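Proteophosphoglycan (Silicibacter pomeroyi DSS-3, PDB 2RE3) is of unknown function but belongs to the DUF1285 family, which has a fold built on repeated structural motifs and may take part in signal transduction. Local coordinates at residues P35-A46 / V81-D92. Residues are numbered along the deposited sequence; the frame is centred on the assembly and turned at random.
Sequences PPFNGDIDMRIA and VTPVEKVGIRVD
The parallel pair at the middle of the six-stranded mixed sheet of the N-terminal domain is made by strand 37-45 and strand 86-91, and a beta bulge divides it between Asp40 and Arg44. Ahead of the bulge, Ile41 N gives a bond of 3.0 Å to Gly88 O, and Gly88 N reaches Gly39 O. The chain then kinks through an inverse gamma turn centred on Asp42, and the register resumes two residues on: Arg90 N bonds to Met43 O, and Ile45 N to Arg90 O at 3.0 Å. Asp92 N closes the run on Ile45 O, almost straight at 175°.

The kink brings Asp42 alongside Arg90, and OD1 of Asp42 forms a salt bridge of 2.8 Å with NH2 of Arg90 at the guanidinium edge. Arg44 CB lies over a face of that same guanidinium. With CG anti to its own N (chi1 171°) and a bend at chi3, Arg44 runs beside Asp92 and sets NH1 2.9 Å from OD2, on the syn side of the carboxylate; Phe52 of the neighbouring strand adds a cation-pi contact. Replacing Arg44 with alanine would probably leave the Asp92 carboxylate without this charge partner and Phe52 without its cation.

Toward the domain interior, Ile45 CD1 meets Ile89 CD1 at 3.6 Å, while Met43 CB packs on Ile89 CG2. The two arginines come close, NE of Arg44 lying 3.9 Å from NH1 of Arg90, but each has its own aspartate across the strand pair, which probably offsets their repulsion and ties the strands together beyond the bulge.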
ATOM      1  N   PRO A  35      18.542   7.480 -11.178  1.00 26.13           N
ATOM      2  CA  PRO A  35      19.451   8.524 -10.757  1.00 28.69           C
ATOM      3  C   PRO A  35      20.365   8.014  -9.656  1.00 29.47           C
ATOM      4  O   PRO A  35      20.086   6.990  -9.052  1.00 30.24           O
ATOM      5  CB  PRO A  35      18.518   9.590 -10.215  1.00 29.02           C
ATOM      6  CG  PRO A  35      17.364   8.781  -9.666  1.00 30.53           C
ATOM      7  CD  PRO A  35      17.170   7.736 -10.704  1.00 29.08           C
ATOM      8  N   PRO A  36      21.452   8.727  -9.386  1.00 32.48           N
ATOM      9  CA  PRO A  36      22.334   8.194  -8.351  1.00 33.36           C
ATOM     10  C   PRO A  36      21.701   8.450  -6.994  1.00 32.67           C
ATOM     11  O   PRO A  36      20.930   9.385  -6.844  1.00 34.70           O
ATOM     12  CB  PRO A  36      23.637   8.971  -8.554  1.00 32.29           C
ATOM     13  CG  PRO A  36      23.224  10.247  -9.228  1.00 31.48           C
ATOM     14  CD  PRO A  36      21.911  10.029  -9.916  1.00 32.63           C
ATOM     15  N   PHE A  37      21.995   7.578  -6.046  1.00 33.03           N
ATOM     16  CA  PHE A  37      21.449   7.619  -4.693  1.00 33.36           C
ATOM     17  C   PHE A  37      21.997   8.810  -3.925  1.00 34.91           C
ATOM     18  O   PHE A  37      23.190   8.889  -3.713  1.00 37.51           O
ATOM     19  CB  PHE A  37      21.884   6.323  -4.018  1.00 32.87           C
ATOM     20  CG  PHE A  37      21.502   6.202  -2.575  1.00 36.48           C
ATOM     21  CD1 PHE A  37      20.158   6.220  -2.180  1.00 36.55           C
ATOM     22  CD2 PHE A  37      22.472   5.994  -1.610  1.00 34.45           C
ATOM     23  CE1 PHE A  37      19.812   6.075  -0.851  1.00 35.03           C
ATOM     24  CE2 PHE A  37      22.126   5.839  -0.281  1.00 34.41           C
ATOM     25  CZ  PHE A  37      20.808   5.882   0.105  1.00 34.50           C
ATOM     26  N   ASN A  38      21.157   9.739  -3.495  1.00 35.82           N
ATOM     27  CA  ASN A  38      21.653  10.857  -2.671  1.00 38.26           C
ATOM     28  C   ASN A  38      21.507  10.732  -1.158  1.00 35.57           C
ATOM     29  O   ASN A  38      21.598  11.727  -0.458  1.00 38.09           O
ATOM     30  CB  ASN A  38      20.983  12.161  -3.087  1.00 42.66           C
ATOM     31  CG  ASN A  38      21.141  12.437  -4.548  1.00 48.96           C
ATOM     32  OD1 ASN A  38      20.513  11.777  -5.387  1.00 55.54           O
ATOM     33  ND2 ASN A  38      21.986  13.409  -4.876  1.00 52.75           N
ATOM     34  N   GLY A  39      21.280   9.539  -0.639  1.00 33.66           N
ATOM     35  CA  GLY A  39      21.208   9.359   0.810  1.00 32.75           C
ATOM     36  C   GLY A  39      19.801   9.075   1.302  1.00 33.92           C
ATOM     37  O   GLY A  39      18.814   9.147   0.550  1.00 34.19           O
ATOM     38  N   ASP A  40      19.712   8.720   2.571  1.00 31.69           N
ATOM     39  CA  ASP A  40      18.434   8.549   3.212  1.00 31.08           C
ATOM     40  C   ASP A  40      18.006   9.867   3.837  1.00 31.56           C
ATOM     41  O   ASP A  40      18.840  10.614   4.368  1.00 34.35           O
ATOM     42  CB  ASP A  40      18.549   7.484   4.268  1.00 30.95           C
ATOM     43  CG  ASP A  40      18.913   6.137   3.686  1.00 34.51           C
ATOM     44  OD1 ASP A  40      18.107   5.579   2.896  1.00 33.95           O
ATOM     45  OD2 ASP A  40      20.017   5.639   4.024  1.00 35.82           O
ATOM     46  N   ILE A  41      16.720  10.181   3.750  1.00 30.14           N
ATOM     47  CA  ILE A  41      16.188  11.345   4.456  1.00 28.90           C
ATOM     48  C   ILE A  41      15.467  10.846   5.685  1.00 27.88           C
ATOM     49  O   ILE A  41      15.149   9.675   5.792  1.00 26.45           O
ATOM     50  CB  ILE A  41      15.263  12.221   3.579  1.00 30.45           C
ATOM     51  CG1 ILE A  41      14.141  11.395   2.938  1.00 29.81           C
ATOM     52  CG2 ILE A  41      16.085  12.953   2.493  1.00 26.39           C
ATOM     53  CD1 ILE A  41      13.202  12.251   2.128  1.00 29.48           C
ATOM     54  N   ASP A  42      15.216  11.731   6.629  1.00 28.35           N
ATOM     55  CA  ASP A  42      14.556  11.330   7.857  1.00 27.45           C
ATOM     56  C   ASP A  42      13.032  11.336   7.610  1.00 25.13           C
ATOM     57  O   ASP A  42      12.263  12.179   8.115  1.00 23.84           O
ATOM     58  CB  ASP A  42      14.993  12.237   9.013  1.00 27.03           C
ATOM     59  CG  ASP A  42      14.692  11.639  10.375  1.00 30.50           C
ATOM     60  OD1 ASP A  42      13.793  10.763  10.483  1.00 24.23           O
ATOM     61  OD2 ASP A  42      15.364  12.059  11.350  1.00 35.86           O
HETATM   62  N   MSE A  43      12.611  10.358   6.833  1.00 21.90           N
HETATM   63  CA  MSE A  43      11.224  10.197   6.507  1.00 22.32           C
HETATM   64  C   MSE A  43      10.813   8.758   6.812  1.00 23.83           C
HETATM   65  O   MSE A  43      11.520   7.817   6.451  1.00 23.35           O
HETATM   66  CB  MSE A  43      10.980  10.534   5.021  1.00 21.47           C
HETATM   67  CG  MSE A  43       9.509  10.705   4.625  1.00 22.82           C
HETATM   68 SE   MSE A  43       8.758  12.384   5.292  0.75 19.66          SE
HETATM   69  CE  MSE A  43       9.041  13.445   3.714  1.00 17.10           C
ATOM     70  N   ARG A  44       9.647   8.610   7.437  1.00 23.48           N
ATOM     71  CA  ARG A  44       9.128   7.318   7.828  1.00 24.08           C
ATOM     72  C   ARG A  44       7.639   7.317   7.562  1.00 23.93           C
ATOM     73  O   ARG A  44       6.961   8.225   8.014  1.00 23.89           O
ATOM     74  CB  ARG A  44       9.361   7.105   9.306  1.00 24.12           C
ATOM     75  CG  ARG A  44       8.683   5.888   9.875  1.00 25.85           C
ATOM     76  CD  ARG A  44       9.251   5.541  11.259  1.00 22.85           C
ATOM     77  NE  ARG A  44       8.858   6.538  12.245  1.00 23.52           N
ATOM     78  CZ  ARG A  44       7.692   6.547  12.890  1.00 22.17           C
ATOM     79  NH1 ARG A  44       6.801   5.596  12.691  1.00 24.15           N
ATOM     80  NH2 ARG A  44       7.419   7.514  13.761  1.00 23.71           N
ATOM     81  N   ILE A  45       7.152   6.322   6.817  1.00 22.32           N
ATOM     82  CA  ILE A  45       5.726   6.081   6.644  1.00 20.00           C
ATOM     83  C   ILE A  45       5.277   5.098   7.705  1.00 22.52           C
ATOM     84  O   ILE A  45       5.595   3.894   7.645  1.00 23.17           O
ATOM     85  CB  ILE A  45       5.404   5.486   5.261  1.00 19.88           C
ATOM     86  CG1 ILE A  45       5.997   6.379   4.149  1.00 19.98           C
ATOM     87  CG2 ILE A  45       3.895   5.329   5.093  1.00 12.00           C
ATOM     88  CD1 ILE A  45       5.776   5.872   2.742  1.00 16.91           C
ATOM     89  N   ALA A  46       4.554   5.597   8.696  1.00 21.75           N
ATOM     90  CA  ALA A  46       4.064   4.708   9.767  1.00 24.20           C
ATOM     91  C   ALA A  46       3.057   3.696   9.216  1.00 24.32           C
ATOM     92  O   ALA A  46       2.476   3.893   8.160  1.00 25.61           O
ATOM     93  CB  ALA A  46       3.448   5.499  10.929  1.00 20.40           C
ATOM     94  N   VAL A  81      11.932   8.918  -5.910  1.00 22.85           N
ATOM     95  CA  VAL A  81      12.773   8.975  -7.090  1.00 22.78           C
ATOM     96  C   VAL A  81      12.199   9.944  -8.105  1.00 24.89           C
ATOM     97  O   VAL A  81      11.037   9.866  -8.456  1.00 27.88           O
ATOM     98  CB  VAL A  81      12.878   7.582  -7.708  1.00 22.69           C
ATOM     99  CG1 VAL A  81      13.780   7.579  -8.955  1.00 17.49           C
ATOM    100  CG2 VAL A  81      13.391   6.606  -6.643  1.00 21.04           C
ATOM    101  N   THR A  82      13.036  10.864  -8.553  1.00 26.18           N
ATOM    102  CA  THR A  82      12.759  11.722  -9.686  1.00 26.75           C
ATOM    103  C   THR A  82      13.807  11.354 -10.753  1.00 25.62           C
ATOM    104  O   THR A  82      14.700  10.558 -10.492  1.00 23.37           O
ATOM    105  CB  THR A  82      12.939  13.208  -9.296  1.00 26.95           C
ATOM    106  OG1 THR A  82      14.300  13.412  -8.898  1.00 28.93           O
ATOM    107  CG2 THR A  82      12.004  13.619  -8.169  1.00 19.31           C
ATOM    108  N   PRO A  83      13.726  11.958 -11.941  1.00 26.46           N
ATOM    109  CA  PRO A  83      14.769  11.716 -12.953  1.00 27.41           C
ATOM    110  C   PRO A  83      16.188  12.110 -12.526  1.00 28.92           C
ATOM    111  O   PRO A  83      17.151  11.598 -13.099  1.00 30.08           O
ATOM    112  CB  PRO A  83      14.344  12.602 -14.138  1.00 26.70           C
ATOM    113  CG  PRO A  83      12.894  12.867 -13.934  1.00 28.43           C
ATOM    114  CD  PRO A  83      12.684  12.881 -12.426  1.00 26.04           C
ATOM    115  N   VAL A  84      16.333  12.999 -11.549  1.00 29.59           N
ATOM    116  CA  VAL A  84      17.664  13.464 -11.178  1.00 32.87           C
ATOM    117  C   VAL A  84      18.144  12.995  -9.808  1.00 35.29           C
ATOM    118  O   VAL A  84      19.367  12.920  -9.574  1.00 37.07           O
ATOM    119  CB  VAL A  84      17.810  15.016 -11.341  1.00 32.40           C
ATOM    120  CG1 VAL A  84      17.753  15.354 -12.821  1.00 31.15           C
ATOM    121  CG2 VAL A  84      16.738  15.793 -10.550  1.00 30.37           C
ATOM    122  N   GLU A  85      17.213  12.618  -8.943  1.00 35.72           N
ATOM    123  CA  GLU A  85      17.532  12.318  -7.556  1.00 37.43           C
ATOM    124  C   GLU A  85      16.777  11.099  -7.038  1.00 34.26           C
ATOM    125  O   GLU A  85      15.643  10.879  -7.416  1.00 33.98           O
ATOM    126  CB  GLU A  85      17.166  13.529  -6.704  1.00 38.24           C
ATOM    127  CG  GLU A  85      17.542  13.375  -5.250  1.00 45.42           C
ATOM    128  CD  GLU A  85      17.611  14.702  -4.483  1.00 46.64           C
ATOM    129  OE1 GLU A  85      16.669  15.530  -4.591  1.00 55.46           O
ATOM    130  OE2 GLU A  85      18.609  14.897  -3.747  1.00 54.96           O
ATOM    131  N   LYS A  86      17.421  10.330  -6.160  1.00 32.53           N
ATOM    132  CA  LYS A  86      16.808   9.221  -5.432  1.00 31.19           C
ATOM    133  C   LYS A  86      17.188   9.271  -3.942  1.00 32.31           C
ATOM    134  O   LYS A  86      18.382   9.229  -3.614  1.00 33.53           O
ATOM    135  CB  LYS A  86      17.287   7.890  -6.006  1.00 31.23           C
ATOM    136  CG  LYS A  86      17.241   6.714  -5.042  1.00 30.18           C
ATOM    137  CD  LYS A  86      17.197   5.331  -5.730  1.00 32.24           C
ATOM    138  CE  LYS A  86      18.589   4.738  -5.982  1.00 31.68           C
ATOM    139  NZ  LYS A  86      18.520   3.264  -6.330  1.00 22.16           N
ATOM    140  N   VAL A  87      16.189   9.310  -3.051  1.00 28.76           N
ATOM    141  CA  VAL A  87      16.442   9.270  -1.634  1.00 25.41           C
ATOM    142  C   VAL A  87      15.725   8.121  -0.956  1.00 26.62           C
ATOM    143  O   VAL A  87      14.595   7.758  -1.307  1.00 28.56           O
ATOM    144  CB  VAL A  87      16.050  10.583  -0.962  1.00 27.48           C
ATOM    145  CG1 VAL A  87      16.976  11.694  -1.415  1.00 21.69           C
ATOM    146  CG2 VAL A  87      14.592  10.933  -1.231  1.00 22.88           C
ATOM    147  N   GLY A  88      16.380   7.553   0.044  1.00 26.18           N
ATOM    148  CA  GLY A  88      15.808   6.459   0.811  1.00 26.44           C
ATOM    149  C   GLY A  88      14.845   6.913   1.913  1.00 24.67           C
ATOM    150  O   GLY A  88      15.140   7.867   2.625  1.00 19.66           O
ATOM    151  N   ILE A  89      13.692   6.236   2.037  1.00 25.01           N
ATOM    152  CA  ILE A  89      12.806   6.438   3.183  1.00 27.02           C
ATOM    153  C   ILE A  89      12.591   5.141   3.938  1.00 28.03           C
ATOM    154  O   ILE A  89      12.909   4.077   3.452  1.00 32.30           O
ATOM    155  CB  ILE A  89      11.433   7.067   2.805  1.00 26.80           C
ATOM    156  CG1 ILE A  89      10.599   6.129   1.966  1.00 27.11           C
ATOM    157  CG2 ILE A  89      11.624   8.325   2.025  1.00 27.01           C
ATOM    158  CD1 ILE A  89       9.179   6.565   1.936  1.00 32.38           C
ATOM    159  N   ARG A  90      12.062   5.264   5.145  1.00 28.86           N
ATOM    160  CA  ARG A  90      11.806   4.157   6.031  1.00 29.36           C
ATOM    161  C   ARG A  90      10.338   3.864   5.929  1.00 26.98           C
ATOM    162  O   ARG A  90       9.532   4.782   5.988  1.00 25.37           O
ATOM    163  CB  ARG A  90      12.113   4.556   7.475  1.00 30.07           C
ATOM    164  CG  ARG A  90      13.411   4.011   8.044  1.00 37.29           C
ATOM    165  CD  ARG A  90      13.567   4.393   9.540  1.00 35.95           C
ATOM    166  NE  ARG A  90      13.855   5.821   9.607  1.00 43.52           N
ATOM    167  CZ  ARG A  90      13.439   6.663  10.545  1.00 41.54           C
ATOM    168  NH1 ARG A  90      12.700   6.249  11.564  1.00 48.38           N
ATOM    169  NH2 ARG A  90      13.769   7.939  10.449  1.00 42.52           N
ATOM    170  N   VAL A  91       9.974   2.598   5.802  1.00 26.29           N
ATOM    171  CA  VAL A  91       8.567   2.238   5.801  1.00 26.38           C
ATOM    172  C   VAL A  91       8.379   1.142   6.831  1.00 27.58           C
ATOM    173  O   VAL A  91       9.013   0.099   6.748  1.00 27.00           O
ATOM    174  CB  VAL A  91       8.079   1.769   4.421  1.00 25.62           C
ATOM    175  CG1 VAL A  91       6.618   1.393   4.500  1.00 20.30           C
ATOM    176  CG2 VAL A  91       8.337   2.850   3.357  1.00 21.51           C
ATOM    177  N   ASP A  92       7.531   1.405   7.816  1.00 28.17           N
ATOM    178  CA  ASP A  92       7.407   0.521   8.943  1.00 27.46           C
ATOM    179  C   ASP A  92       6.817  -0.769   8.479  1.00 27.41           C
ATOM    180  O   ASP A  92       7.319  -1.815   8.825  1.00 26.34           O
ATOM    181  CB  ASP A  92       6.533   1.135  10.033  1.00 27.24           C
ATOM    182  CG  ASP A  92       7.286   2.157  10.858  1.00 31.65           C
ATOM    183  OD1 ASP A  92       8.521   2.257  10.693  1.00 26.56           O
ATOM    184  OD2 ASP A  92       6.634   2.867  11.656  1.00 33.13           O
TER
HETATM  185  O   HOH W   1      18.722   4.627  -9.061  1.00 31.52           O
HETATM  186  O   HOH W   2      15.945   4.614   3.760  1.00 49.59           O
HETATM  187  O   HOH W   3      15.378   6.773   5.425  1.00 31.53           O